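Local coordinates for extracellular solute-binding protein family 5 (Brucella melitensis, PDB 4ONY) that probably binds peptides or related solutes in the periplasm and hands them to an ABC transporter for uptake, at residues A[22-27]-A[535-540]; A[16-21]-A[97-102]; A[85-90]-A[101-106]; A[498-503]-A[527-532]. All coordinates share one frame; numbering follows the deposited sequence.

Contact 1 (A[22-27]-A[535-540]); sequences HGDVAL and RNRADF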
loop_
_atom_site.group_PDB
_atom_site.type_symbol
_atom_site.label_atom_id
_atom_site.label_comp_id
_atom_site.label_asym_id
_atom_site.label_seq_id
_atom_site.Cartn_x
_atom_site.Cartn_y
_atom_site.Cartn_z
ATOM N N HIS A 22 8.317 -1.211 16.175
ATOM C CA HIS A 22 9.580 -1.854 16.538
ATOM C C HIS A 22 10.512 -1.013 17.427
ATOM O O HIS A 22 11.701 -1.327 17.564
ATOM C CB HIS A 22 10.298 -2.322 15.288
ATOM C CG HIS A 22 9.566 -3.420 14.570
ATOM N ND1 HIS A 22 9.033 -3.245 13.320
ATOM C CD2 HIS A 22 9.200 -4.669 14.962
ATOM C CE1 HIS A 22 8.400 -4.339 12.947
ATOM N NE2 HIS A 22 8.481 -5.220 13.923
ATOM N N GLY A 23 9.980 0.020 18.082
ATOM C CA GLY A 23 10.738 0.728 19.104
ATOM C C GLY A 23 11.510 1.907 18.565
ATOM O O GLY A 23 11.930 2.732 19.349
ATOM N N ASP A 24 11.645 2.040 17.249
ATOM C CA ASP A 24 12.412 3.153 16.647
ATOM C C ASP A 24 11.552 4.443 16.573
ATOM O O ASP A 24 10.543 4.485 15.877
ATOM C CB ASP A 24 12.922 2.759 15.248
ATOM C CG ASP A 24 11.790 2.267 14.319
ATOM O OD1 ASP A 24 11.039 1.352 14.724
ATOM O OD2 ASP A 24 11.655 2.806 13.182
ATOM N N VAL A 25 11.954 5.478 17.301
ATOM C CA VAL A 25 11.241 6.756 17.354
ATOM C C VAL A 25 12.200 7.848 16.933
ATOM O O VAL A 25 13.110 8.205 17.656
ATOM C CB VAL A 25 10.704 7.017 18.760
ATOM C CG1 VAL A 25 10.020 8.401 18.854
ATOM C CG2 VAL A 25 9.679 5.930 19.132
ATOM N N ALA A 26 11.969 8.405 15.754
ATOM C CA ALA A 26 12.870 9.386 15.196
ATOM C C ALA A 26 12.831 10.742 15.914
ATOM O O ALA A 26 13.838 11.419 15.975
ATOM C CB ALA A 26 12.568 9.573 13.692
ATOM N N LEU A 27 11.671 11.156 16.430
ATOM C CA LEU A 27 11.548 12.527 16.958
ATOM C C LEU A 27 11.679 12.522 18.454
ATOM O O LEU A 27 11.119 11.670 19.101
ATOM C CB LEU A 27 10.194 13.104 16.567
ATOM C CG LEU A 27 9.848 13.150 15.076
ATOM C CD1 LEU A 27 8.471 13.801 14.823
ATOM C CD2 LEU A 27 10.920 13.903 14.302
ATOM N N ARG A 535 11.449 -7.819 17.298
ATOM C CA ARG A 535 11.093 -6.747 18.205
ATOM C C ARG A 535 11.877 -5.465 18.010
ATOM O O ARG A 535 11.606 -4.462 18.696
ATOM C CB ARG A 535 11.279 -7.222 19.638
ATOM C CG ARG A 535 10.264 -8.316 19.980
ATOM C CD ARG A 535 9.902 -8.215 21.427
ATOM N NE ARG A 535 9.142 -9.348 21.880
ATOM C CZ ARG A 535 8.756 -9.486 23.132
ATOM N NH1 ARG A 535 9.064 -8.559 24.033
ATOM N NH2 ARG A 535 8.052 -10.540 23.484
ATOM N N ASN A 536 12.881 -5.474 17.148
ATOM C CA ASN A 536 13.535 -4.230 16.846
ATOM C C ASN A 536 13.671 -4.112 15.336
ATOM O O ASN A 536 13.563 -5.128 14.633
ATOM C CB ASN A 536 14.879 -4.180 17.568
ATOM C CG ASN A 536 15.824 -5.277 17.108
ATOM O OD1 ASN A 536 16.272 -5.302 15.967
ATOM N ND2 ASN A 536 16.102 -6.202 17.992
ATOM N N ARG A 537 13.896 -2.895 14.850
ATOM C CA ARG A 537 13.876 -2.627 13.402
ATOM C C ARG A 537 15.001 -3.415 12.669
ATOM O O ARG A 537 14.779 -3.896 11.596
ATOM C CB ARG A 537 13.810 -1.090 13.104
ATOM C CG ARG A 537 13.471 -0.684 11.656
ATOM C CD ARG A 537 12.023 -0.858 11.202
ATOM N NE ARG A 537 11.882 -0.883 9.742
ATOM C CZ ARG A 537 10.763 -1.214 9.068
ATOM N NH1 ARG A 537 9.646 -1.535 9.713
ATOM N NH2 ARG A 537 10.724 -1.244 7.706
ATOM N N ALA A 538 16.149 -3.640 13.294
ATOM C CA ALA A 538 17.242 -4.365 12.649
ATOM C C ALA A 538 16.930 -5.833 12.367
ATOM O O ALA A 538 17.125 -6.326 11.236
ATOM C CB ALA A 538 18.503 -4.264 13.493
ATOM N N ASP A 539 16.455 -6.530 13.395
ATOM C CA ASP A 539 15.990 -7.894 13.237
ATOM C C ASP A 539 14.854 -8.011 12.242
ATOM O O ASP A 539 14.780 -9.005 11.542
ATOM C CB ASP A 539 15.534 -8.504 14.557
ATOM C CG ASP A 539 16.678 -8.742 15.497
ATOM O OD1 ASP A 539 17.840 -8.567 15.064
ATOM O OD2 ASP A 539 16.389 -9.115 16.655
ATOM N N PHE A 540 13.971 -7.019 12.225
ATOM C CA PHE A 540 12.843 -7.027 11.331
ATOM C C PHE A 540 13.324 -6.894 9.873
ATOM O O PHE A 540 12.875 -7.658 8.987
ATOM C CB PHE A 540 11.867 -5.924 11.709
ATOM C CG PHE A 540 10.634 -5.872 10.853
ATOM C CD1 PHE A 540 9.638 -6.832 10.988
ATOM C CD2 PHE A 540 10.457 -4.885 9.914
ATOM C CE1 PHE A 540 8.484 -6.801 10.227
ATOM C CE2 PHE A 540 9.279 -4.813 9.152
ATOM C CZ PHE A 540 8.300 -5.787 9.288
HETATM O O HOH W 1 8.619 -1.058 11.898
HETATM O O HOH W 2 14.302 -0.660 16.646
#

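Contact 2 (A[16-21]-A[97-102]); sequences DYALSM and TLYSLL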
loop_
_atom_site.group_PDB
_atom_site.type_symbol
_atom_site.label_atom_id
_atom_site.label_comp_id
_atom_site.label_asym_id
_atom_site.label_seq_id
_atom_site.Cartn_x
_atom_site.Cartn_y
_atom_site.Cartn_z
ATOM N N ASP A 16 6.374 8.557 26.285
ATOM C CA ASP A 16 4.968 8.829 26.563
ATOM C C ASP A 16 4.254 9.596 25.434
ATOM O O ASP A 16 3.068 9.872 25.544
ATOM C CB ASP A 16 4.796 9.538 27.925
ATOM C CG ASP A 16 5.280 10.988 27.900
ATOM O OD1 ASP A 16 5.745 11.453 26.852
ATOM O OD2 ASP A 16 5.205 11.660 28.942
ATOM N N TYR A 17 4.975 9.957 24.393
ATOM C CA TYR A 17 4.507 10.862 23.360
ATOM C C TYR A 17 4.530 10.173 21.982
ATOM O O TYR A 17 4.249 10.811 20.937
ATOM C CB TYR A 17 5.418 12.096 23.290
ATOM C CG TYR A 17 6.850 11.772 22.847
ATOM C CD1 TYR A 17 7.819 11.324 23.763
ATOM C CD2 TYR A 17 7.223 11.915 21.539
ATOM C CE1 TYR A 17 9.134 11.029 23.351
ATOM C CE2 TYR A 17 8.510 11.614 21.123
ATOM C CZ TYR A 17 9.476 11.165 22.017
ATOM O OH TYR A 17 10.756 10.864 21.540
ATOM N N ALA A 18 4.876 8.900 21.958
ATOM C CA ALA A 18 5.001 8.185 20.693
ATOM C C ALA A 18 4.836 6.705 20.909
ATOM O O ALA A 18 5.066 6.202 22.006
ATOM C CB ALA A 18 6.359 8.442 20.061
ATOM N N LEU A 19 4.441 6.019 19.865
ATOM C CA LEU A 19 4.345 4.567 19.879
ATOM C C LEU A 19 4.856 4.010 18.541
ATOM O O LEU A 19 4.315 4.326 17.483
ATOM C CB LEU A 19 2.917 4.169 20.178
ATOM C CG LEU A 19 2.592 2.697 20.185
ATOM C CD1 LEU A 19 3.424 1.984 21.235
ATOM C CD2 LEU A 19 1.107 2.545 20.432
ATOM N N SER A 20 5.931 3.225 18.597
ATOM C CA SER A 20 6.558 2.674 17.408
ATOM C C SER A 20 6.476 1.177 17.429
ATOM O O SER A 20 6.737 0.534 18.459
ATOM C CB SER A 20 8.030 3.089 17.319
ATOM O OG SER A 20 8.650 2.444 16.235
ATOM N N MET A 21 6.139 0.614 16.284
ATOM C CA MET A 21 5.910 -0.825 16.170
ATOM C C MET A 21 7.136 -1.609 16.650
ATOM O O MET A 21 6.998 -2.521 17.477
ATOM C CB MET A 21 5.540 -1.233 14.750
ATOM C CG MET A 21 5.493 -2.746 14.519
ATOM S SD MET A 21 4.208 -3.511 15.550
ATOM C CE MET A 21 4.534 -5.243 15.240
ATOM N N THR A 97 5.625 4.585 13.107
ATOM C CA THR A 97 5.621 5.324 14.366
ATOM C C THR A 97 4.421 6.280 14.414
ATOM O O THR A 97 4.136 6.985 13.449
ATOM C CB THR A 97 6.892 6.129 14.542
ATOM O OG1 THR A 97 8.034 5.253 14.478
ATOM C CG2 THR A 97 6.891 6.862 15.925
ATOM N N LEU A 98 3.748 6.275 15.555
ATOM C CA LEU A 98 2.623 7.157 15.866
ATOM C C LEU A 98 3.003 8.202 16.902
ATOM O O LEU A 98 3.752 7.898 17.838
ATOM C CB LEU A 98 1.499 6.317 16.442
ATOM C CG LEU A 98 1.058 5.074 15.621
ATOM C CD1 LEU A 98 0.010 4.284 16.369
ATOM C CD2 LEU A 98 0.501 5.520 14.285
ATOM N N TYR A 99 2.481 9.420 16.760
ATOM C CA TYR A 99 2.694 10.510 17.718
ATOM C C TYR A 99 1.339 10.989 18.251
ATOM O O TYR A 99 0.272 10.582 17.742
ATOM C CB TYR A 99 3.485 11.671 17.073
ATOM C CG TYR A 99 4.902 11.283 16.743
ATOM C CD1 TYR A 99 5.886 11.357 17.699
ATOM C CD2 TYR A 99 5.243 10.763 15.471
ATOM C CE1 TYR A 99 7.192 10.928 17.451
ATOM C CE2 TYR A 99 6.520 10.354 15.202
ATOM C CZ TYR A 99 7.504 10.409 16.211
ATOM O OH TYR A 99 8.817 9.986 15.992
ATOM N N SER A 100 1.379 11.827 19.285
ATOM C CA SER A 100 0.177 12.294 19.985
ATOM C C SER A 100 -0.842 12.986 19.054
ATOM O O SER A 100 -0.473 13.709 18.131
ATOM C CB SER A 100 0.561 13.225 21.127
ATOM O OG SER A 100 1.356 12.512 22.073
ATOM N N LEU A 101 -2.116 12.677 19.232
ATOM C CA LEU A 101 -3.206 13.454 18.562
ATOM C C LEU A 101 -4.314 13.583 19.611
ATOM O O LEU A 101 -4.097 14.282 20.622
ATOM C CB LEU A 101 -3.648 12.801 17.265
ATOM C CG LEU A 101 -4.626 13.594 16.395
ATOM C CD1 LEU A 101 -3.978 14.896 15.956
ATOM C CD2 LEU A 101 -5.102 12.758 15.186
ATOM N N LEU A 102 -5.416 12.836 19.491
ATOM C CA LEU A 102 -6.444 12.937 20.551
ATOM C C LEU A 102 -5.892 12.491 21.910
ATOM O O LEU A 102 -6.246 13.075 22.952
ATOM C CB LEU A 102 -7.721 12.163 20.194
ATOM C CG LEU A 102 -8.638 12.796 19.141
ATOM C CD1 LEU A 102 -9.715 11.829 18.706
ATOM C CD2 LEU A 102 -9.303 14.055 19.668
HETATM O O HOH W 3 3.852 13.454 20.180
#

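Contact 3 (A[85-90]-A[101-106]); sequences QTLMLR and LLAEKV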
loop_
_atom_site.group_PDB
_atom_site.type_symbol
_atom_site.label_atom_id
_atom_site.label_comp_id
_atom_site.label_asym_id
_atom_site.label_seq_id
_atom_site.Cartn_x
_atom_site.Cartn_y
_atom_site.Cartn_z
ATOM N N GLN A 85 -10.837 11.461 13.707
ATOM C CA GLN A 85 -9.452 11.314 14.116
ATOM C C GLN A 85 -9.234 10.071 14.932
ATOM O O GLN A 85 -10.164 9.464 15.453
ATOM C CB GLN A 85 -9.031 12.510 14.931
ATOM C CG GLN A 85 -9.124 13.813 14.185
ATOM C CD GLN A 85 -8.613 14.985 15.000
ATOM O OE1 GLN A 85 -9.059 15.222 16.102
ATOM N NE2 GLN A 85 -7.660 15.728 14.427
ATOM N N THR A 86 -7.973 9.703 15.015
ATOM C CA THR A 86 -7.514 8.565 15.793
ATOM C C THR A 86 -6.850 9.070 17.088
ATOM O O THR A 86 -6.612 10.284 17.257
ATOM C CB THR A 86 -6.464 7.792 15.001
ATOM O OG1 THR A 86 -5.430 8.707 14.630
ATOM C CG2 THR A 86 -7.099 7.204 13.790
ATOM N N LEU A 87 -6.536 8.141 17.986
ATOM C CA LEU A 87 -5.892 8.538 19.220
ATOM C C LEU A 87 -4.511 9.092 18.947
ATOM O O LEU A 87 -4.062 10.038 19.605
ATOM C CB LEU A 87 -5.829 7.369 20.187
ATOM C CG LEU A 87 -7.229 7.029 20.736
ATOM C CD1 LEU A 87 -7.275 5.601 21.271
ATOM C CD2 LEU A 87 -7.639 7.985 21.862
ATOM N N MET A 88 -3.811 8.481 17.991
ATOM C CA MET A 88 -2.419 8.895 17.668
ATOM C C MET A 88 -2.265 8.960 16.166
ATOM O O MET A 88 -3.004 8.268 15.433
ATOM C CB MET A 88 -1.412 7.918 18.272
ATOM C CG MET A 88 -1.534 7.804 19.796
ATOM S SD MET A 88 -0.242 6.816 20.564
ATOM C CE MET A 88 1.142 7.932 20.358
ATOM N N LEU A 89 -1.344 9.800 15.720
ATOM C CA LEU A 89 -1.178 10.119 14.312
ATOM C C LEU A 89 0.093 9.511 13.739
ATOM O O LEU A 89 1.192 9.710 14.274
ATOM C CB LEU A 89 -1.089 11.636 14.144
ATOM C CG LEU A 89 -0.897 12.180 12.737
ATOM C CD1 LEU A 89 -2.087 11.907 11.844
ATOM C CD2 LEU A 89 -0.613 13.671 12.812
ATOM N N ARG A 90 -0.047 8.830 12.622
ATOM C CA ARG A 90 1.087 8.201 11.984
ATOM C C ARG A 90 2.033 9.241 11.337
ATOM O O ARG A 90 1.579 10.081 10.553
ATOM C CB ARG A 90 0.498 7.292 10.923
ATOM C CG ARG A 90 1.496 6.504 10.139
ATOM C CD ARG A 90 1.633 5.167 10.762
ATOM N NE ARG A 90 2.497 4.321 9.972
ATOM C CZ ARG A 90 2.112 3.227 9.347
ATOM N NH1 ARG A 90 0.864 2.839 9.381
ATOM N NH2 ARG A 90 2.990 2.495 8.692
ATOM N N LEU A 101 -2.116 12.677 19.232
ATOM C CA LEU A 101 -3.206 13.454 18.562
ATOM C C LEU A 101 -4.314 13.583 19.611
ATOM O O LEU A 101 -4.097 14.282 20.622
ATOM C CB LEU A 101 -3.648 12.801 17.265
ATOM C CG LEU A 101 -4.626 13.594 16.395
ATOM C CD1 LEU A 101 -3.978 14.896 15.956
ATOM C CD2 LEU A 101 -5.102 12.758 15.186
ATOM N N LEU A 102 -5.416 12.836 19.491
ATOM C CA LEU A 102 -6.444 12.937 20.551
ATOM C C LEU A 102 -5.892 12.491 21.910
ATOM O O LEU A 102 -6.246 13.075 22.952
ATOM C CB LEU A 102 -7.721 12.163 20.194
ATOM C CG LEU A 102 -8.638 12.796 19.141
ATOM C CD1 LEU A 102 -9.715 11.829 18.706
ATOM C CD2 LEU A 102 -9.303 14.055 19.668
ATOM N N ALA A 103 -5.060 11.453 21.889
ATOM C CA ALA A 103 -4.323 11.049 23.070
ATOM C C ALA A 103 -3.054 11.898 23.202
ATOM O O ALA A 103 -2.208 11.904 22.314
ATOM C CB ALA A 103 -3.975 9.577 22.988
ATOM N N GLU A 104 -2.962 12.649 24.287
ATOM C CA GLU A 104 -1.789 13.481 24.534
ATOM C C GLU A 104 -0.618 12.618 24.999
ATOM O O GLU A 104 0.521 12.919 24.692
ATOM C CB GLU A 104 -2.095 14.545 25.592
ATOM C CG GLU A 104 -0.995 15.585 25.764
ATOM C CD GLU A 104 -1.379 16.710 26.733
ATOM O OE1 GLU A 104 -2.415 16.628 27.418
ATOM O OE2 GLU A 104 -0.639 17.692 26.785
ATOM N N LYS A 105 -0.917 11.569 25.757
ATOM C CA LYS A 105 0.068 10.676 26.316
ATOM C C LYS A 105 -0.356 9.225 26.160
ATOM O O LYS A 105 -1.520 8.917 26.109
ATOM C CB LYS A 105 0.268 10.966 27.808
ATOM C CG LYS A 105 0.787 12.356 28.118
ATOM C CD LYS A 105 2.277 12.436 27.784
ATOM C CE LYS A 105 2.709 13.730 27.067
ATOM N NZ LYS A 105 2.939 14.833 28.054
ATOM N N VAL A 106 0.629 8.362 26.096
ATOM C CA VAL A 106 0.452 6.948 25.967
ATOM C C VAL A 106 1.393 6.246 26.923
ATOM O O VAL A 106 2.532 6.673 27.112
ATOM C CB VAL A 106 0.680 6.477 24.518
ATOM C CG1 VAL A 106 2.116 6.664 24.053
ATOM C CG2 VAL A 106 0.297 5.026 24.371
#

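Contact 4 (A[498-503]-A[527-532]); sequences EQWLRW and MIEALL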
loop_
_atom_site.group_PDB
_atom_site.type_symbol
_atom_site.label_atom_id
_atom_site.label_comp_id
_atom_site.label_asym_id
_atom_site.label_seq_id
_atom_site.Cartn_x
_atom_site.Cartn_y
_atom_site.Cartn_z
ATOM N N GLU A 498 -0.867 -10.225 7.128
ATOM C CA GLU A 498 -1.332 -10.441 5.753
ATOM C C GLU A 498 -0.366 -11.343 4.926
ATOM O O GLU A 498 -0.767 -11.972 3.947
ATOM C CB GLU A 498 -1.656 -9.104 5.065
ATOM C CG GLU A 498 -0.441 -8.321 4.537
ATOM C CD GLU A 498 0.487 -7.813 5.632
ATOM O OE1 GLU A 498 0.016 -7.614 6.788
ATOM O OE2 GLU A 498 1.687 -7.593 5.350
ATOM N N GLN A 499 0.895 -11.458 5.335
ATOM C CA GLN A 499 1.803 -12.289 4.597
ATOM C C GLN A 499 1.379 -13.772 4.582
ATOM O O GLN A 499 1.628 -14.460 3.595
ATOM C CB GLN A 499 3.244 -12.147 5.097
ATOM C CG GLN A 499 3.849 -10.750 5.055
ATOM C CD GLN A 499 3.880 -10.119 3.663
ATOM O OE1 GLN A 499 3.326 -9.036 3.469
ATOM N NE2 GLN A 499 4.471 -10.768 2.727
ATOM N N TRP A 500 0.709 -14.253 5.641
ATOM C CA TRP A 500 0.221 -15.613 5.665
ATOM C C TRP A 500 -0.729 -15.945 4.516
ATOM O O TRP A 500 -0.689 -17.044 4.014
ATOM C CB TRP A 500 -0.494 -15.941 6.991
ATOM C CG TRP A 500 0.405 -16.020 8.193
ATOM C CD1 TRP A 500 0.332 -15.245 9.319
ATOM C CD2 TRP A 500 1.496 -16.917 8.396
ATOM N NE1 TRP A 500 1.343 -15.586 10.179
ATOM C CE2 TRP A 500 2.037 -16.643 9.654
ATOM C CE3 TRP A 500 2.060 -17.954 7.630
ATOM C CZ2 TRP A 500 3.125 -17.373 10.188
ATOM C CZ3 TRP A 500 3.155 -18.665 8.144
ATOM C CH2 TRP A 500 3.668 -18.368 9.426
ATOM N N LEU A 501 -1.617 -15.036 4.146
ATOM C CA LEU A 501 -2.606 -15.335 3.108
ATOM C C LEU A 501 -2.055 -15.121 1.704
ATOM O O LEU A 501 -2.666 -15.573 0.720
ATOM C CB LEU A 501 -3.919 -14.577 3.333
ATOM C CG LEU A 501 -4.800 -15.265 4.397
ATOM C CD1 LEU A 501 -5.913 -14.344 4.872
ATOM C CD2 LEU A 501 -5.426 -16.576 3.880
ATOM N N ARG A 502 -0.892 -14.498 1.607
ATOM C CA ARG A 502 -0.205 -14.366 0.343
ATOM C C ARG A 502 0.701 -15.522 0.039
ATOM O O ARG A 502 0.812 -15.931 -1.121
ATOM C CB ARG A 502 0.690 -13.145 0.338
ATOM C CG ARG A 502 -0.056 -11.855 0.414
ATOM C CD ARG A 502 0.907 -10.674 0.410
ATOM N NE ARG A 502 0.127 -9.445 0.535
ATOM C CZ ARG A 502 0.633 -8.233 0.486
ATOM N NH1 ARG A 502 1.932 -8.060 0.345
ATOM N NH2 ARG A 502 -0.168 -7.198 0.627
ATOM N N TRP A 503 1.449 -15.960 1.054
ATOM C CA TRP A 503 2.587 -16.876 0.869
ATOM C C TRP A 503 2.610 -18.126 1.779
ATOM O O TRP A 503 3.404 -19.038 1.543
ATOM C CB TRP A 503 3.894 -16.115 1.144
ATOM C CG TRP A 503 4.068 -14.848 0.413
ATOM C CD1 TRP A 503 4.134 -13.590 0.933
ATOM C CD2 TRP A 503 4.263 -14.704 -1.004
ATOM N NE1 TRP A 503 4.346 -12.667 -0.093
ATOM C CE2 TRP A 503 4.447 -13.327 -1.273
ATOM C CE3 TRP A 503 4.316 -15.607 -2.062
ATOM C CZ2 TRP A 503 4.660 -12.831 -2.557
ATOM C CZ3 TRP A 503 4.561 -15.113 -3.359
ATOM C CH2 TRP A 503 4.717 -13.739 -3.583
ATOM N N MET A 527 10.337 -17.640 7.659
ATOM C CA MET A 527 10.704 -16.217 7.556
ATOM C C MET A 527 9.539 -15.294 7.965
ATOM O O MET A 527 9.762 -14.256 8.534
ATOM C CB MET A 527 11.217 -15.869 6.146
ATOM C CG MET A 527 12.515 -16.586 5.745
ATOM S SD MET A 527 13.867 -16.662 6.951
ATOM C CE MET A 527 13.546 -18.216 7.753
ATOM N N ILE A 528 8.300 -15.706 7.681
ATOM C CA ILE A 528 7.123 -14.955 8.129
ATOM C C ILE A 528 7.081 -14.985 9.685
ATOM O O ILE A 528 6.855 -13.929 10.344
ATOM C CB ILE A 528 5.809 -15.479 7.537
ATOM C CG1 ILE A 528 5.786 -15.269 6.025
ATOM C CG2 ILE A 528 4.582 -14.777 8.168
ATOM C CD1 ILE A 528 4.653 -16.028 5.325
ATOM N N GLU A 529 7.316 -16.152 10.258
ATOM C CA GLU A 529 7.379 -16.236 11.728
ATOM C C GLU A 529 8.440 -15.292 12.284
ATOM O O GLU A 529 8.197 -14.606 13.253
ATOM C CB GLU A 529 7.649 -17.659 12.211
ATOM C CG GLU A 529 6.520 -18.612 11.896
ATOM C CD GLU A 529 6.887 -20.067 12.059
ATOM O OE1 GLU A 529 7.805 -20.348 12.904
ATOM O OE2 GLU A 529 6.225 -20.893 11.367
ATOM N N ALA A 530 9.616 -15.278 11.649
ATOM C CA ALA A 530 10.709 -14.465 12.116
ATOM C C ALA A 530 10.378 -12.983 12.011
ATOM O O ALA A 530 10.664 -12.244 12.924
ATOM C CB ALA A 530 11.972 -14.769 11.328
ATOM N N LEU A 531 9.765 -12.538 10.915
ATOM C CA LEU A 531 9.455 -11.102 10.816
ATOM C C LEU A 531 8.381 -10.705 11.815
ATOM O O LEU A 531 8.417 -9.599 12.368
ATOM C CB LEU A 531 9.146 -10.625 9.386
ATOM C CG LEU A 531 7.834 -11.059 8.743
ATOM C CD1 LEU A 531 6.722 -10.074 9.038
ATOM C CD2 LEU A 531 7.963 -11.220 7.263
ATOM N N LEU A 532 7.486 -11.611 12.124
ATOM C CA LEU A 532 6.508 -11.356 13.157
ATOM C C LEU A 532 7.094 -11.404 14.579
ATOM O O LEU A 532 6.599 -10.730 15.422
ATOM C CB LEU A 532 5.332 -12.315 13.034
ATOM C CG LEU A 532 4.482 -12.164 11.778
ATOM C CD1 LEU A 532 3.494 -13.316 11.625
ATOM C CD2 LEU A 532 3.705 -10.860 11.856
#

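Contact 1 (A[22-27]-A[535-540])
H22 lays its imidazole over the ring of F540: CE1 of H22 stands above the centre of the phenyl face, 3.4 Å from F540 CD1. The centroids are 4.2 Å apart with the planes at 31°, an oblique pairing, neither a stack nor edge-to-face. F540 CG is anti to its backbone N (chi1 -179°), which carries the ring to H22, and F540 CB in turn lies over the imidazole, a CH-pi contact 4.1 Å from the H22 centroid. D24 OD1 packs 4.0 Å from R537 CB. No direct hydrogen bond crosses the contact; two waters carry its polar part. Water 1 lies in the imidazole plane, 2.6 Å from H22 ND1, and also accepts from R537 NH1. Water 2 donates to H22 O at 2.8 Å and accepts from R537 N at 2.9 Å. The second shell fixes the helix start: N536 is the N-cap, its OD1 taking a nearly straight bond (178°) of 2.9 Å from D539 N. R537 NH2 is held by L493 O, and R535 makes a salt bridge with E111. The loop after strand 18-20 thus meets the capped start of helix 537-553, consistent with a lobe-to-lobe contact in a two-lobed periplasmic binding protein.

Contact 2 (A[16-21]-A[97-102])
Antiparallel pairing of strand 18-20 with strand 97-100 defines this contact, with axes 4.5 Å apart and chain directions at 170°. L19 and L98 form the hydrogen-bonded pair: L19 N gives to L98 O at 2.8 Å, and L98 N returns a bond of 2.8 Å to L19 O. A18 with Y99 and S20 with T97 are the flanking non-hydrogen-bonded pairs. Past A18 the direct pairing fades. The bond from S100 N to Y17 O is weak, and water 3 bridges the same two atoms, donating to Y17 O at 2.8 Å. A18 and Y99 share one face of the sheet, where A18 CB packs 3.7 Å from Y99 CE1. The Y17 ring, from the loop before the strand, runs beside that of Y99 in the same direction, with Y17 CE2 4.0 Å from Y99 CE1 and near the plane of the Y99 ring. With chi1 at 65°, Y17 CG lies between its backbone N and carbonyl carbon, which brings the ring alongside Y99. The hydroxyls bond to loop residues: Y17 OH with L27 O, Y99 OH with E94 and L27 N. On the opposite face L19 and L98 pack against M183 of helix 181-187 and M88 of strand 88-90.

Contact 3 (A[85-90]-A[101-106])
Backbone bonding converges on the carbonyl oxygen of L87. A103 N bonds to L87 O at 2.9 Å (159° at the hydrogen); L101 N adds a weak bond to the same oxygen. L102 N also comes near it, but at an angle too poor for bonding. Within 85-90, T86 OG1 donates to M88 O at 2.6 Å, approaching from above the carbonyl plane, a bond that spans the start of strand 88-90. That strand and strand 97-108 form a beta hairpin, whose second strand carries a classic beta bulge where E104 and K105 both face T118. Methyls also pack on polar oxygens. With CG anti to its backbone N (chi1 -172°), L101 carries CD2 toward T86 and Q85, 3.6 Å from T86 O and 3.9 Å from Q85 CB. L102 crosses the extended Q85 chain at about a right angle, CD2 lying 3.8 Å from Q85 OE1, an oxygen hydrogen-bonded to S213 and W236. Among purely apolar pairs, L87 CB touches A103 CB at 4.0 Å, though the side chain as a whole leads away, and L89 CB meets L101 CB. The M88 chain bends at its last torsion and puts CE 4.0 Å from V106 CG1, while V106 also packs on V115 and F117 of strand 114-119.

Contact 4 (A[498-503]-A[527-532])
I528 reaches from helix 522-533 into the angle between Q499 and W500, and its atoms can be taken in order. CB comes 4.1 Å from W500 CH2, at the far end of the indole. The branch CG2, anti to the backbone N, rests over the centre of the six-membered ring, 3.6 Å from that W500 centroid and 15° off the normal, a clear CH-pi contact; its nearest ring atom is W500 CE2. The other branch runs toward the 499-503 backbone: CG1 lies 4.1 Å from Q499 CB, and the terminal CD1 sits 3.8 Å from Q499 O and 4.3 Å from W503 CB. Two more residues of the same helix touch the indole. E529 CG meets the ring edge in plane, 3.8 Å from W500 CH2, and L532 CD1 comes obliquely to 3.4 Å from W500 NE1. W503 itself continues into the interior, edge-to-face with F355. The two helical segments run antiparallel (167°), with axes 11.1 Å apart, so side chains, not backbones, make the contact. With no hydrogen bond across it, the contact depends on shape and dispersion, the indole face serving as a platform for one isoleucine methyl.

In the fold
Contacts 2 and 3 are the buried pair: both use strand 97-108, share L101 and L102, and lie in one antiparallel sheet, with Y99 O to L89 N joining them directly. Their chemistry is mainly backbone bonding with apolar filling. Contacts 1 and 4 are only partly buried and involve consecutive helices, 522-533 and 537-553, touching where F540 packs on L531 O. Neither has a direct hydrogen bond across it; contact 4 is CH-pi and methyl packing between helices, while contact 1 relies on ring contact and bridging waters. Contact 1 also touches contact 2, through L27 with Y17 and Y99, and so connects the helical region to the sheet, whereas contacts 3 and 4 remain about 28 Å apart between centres.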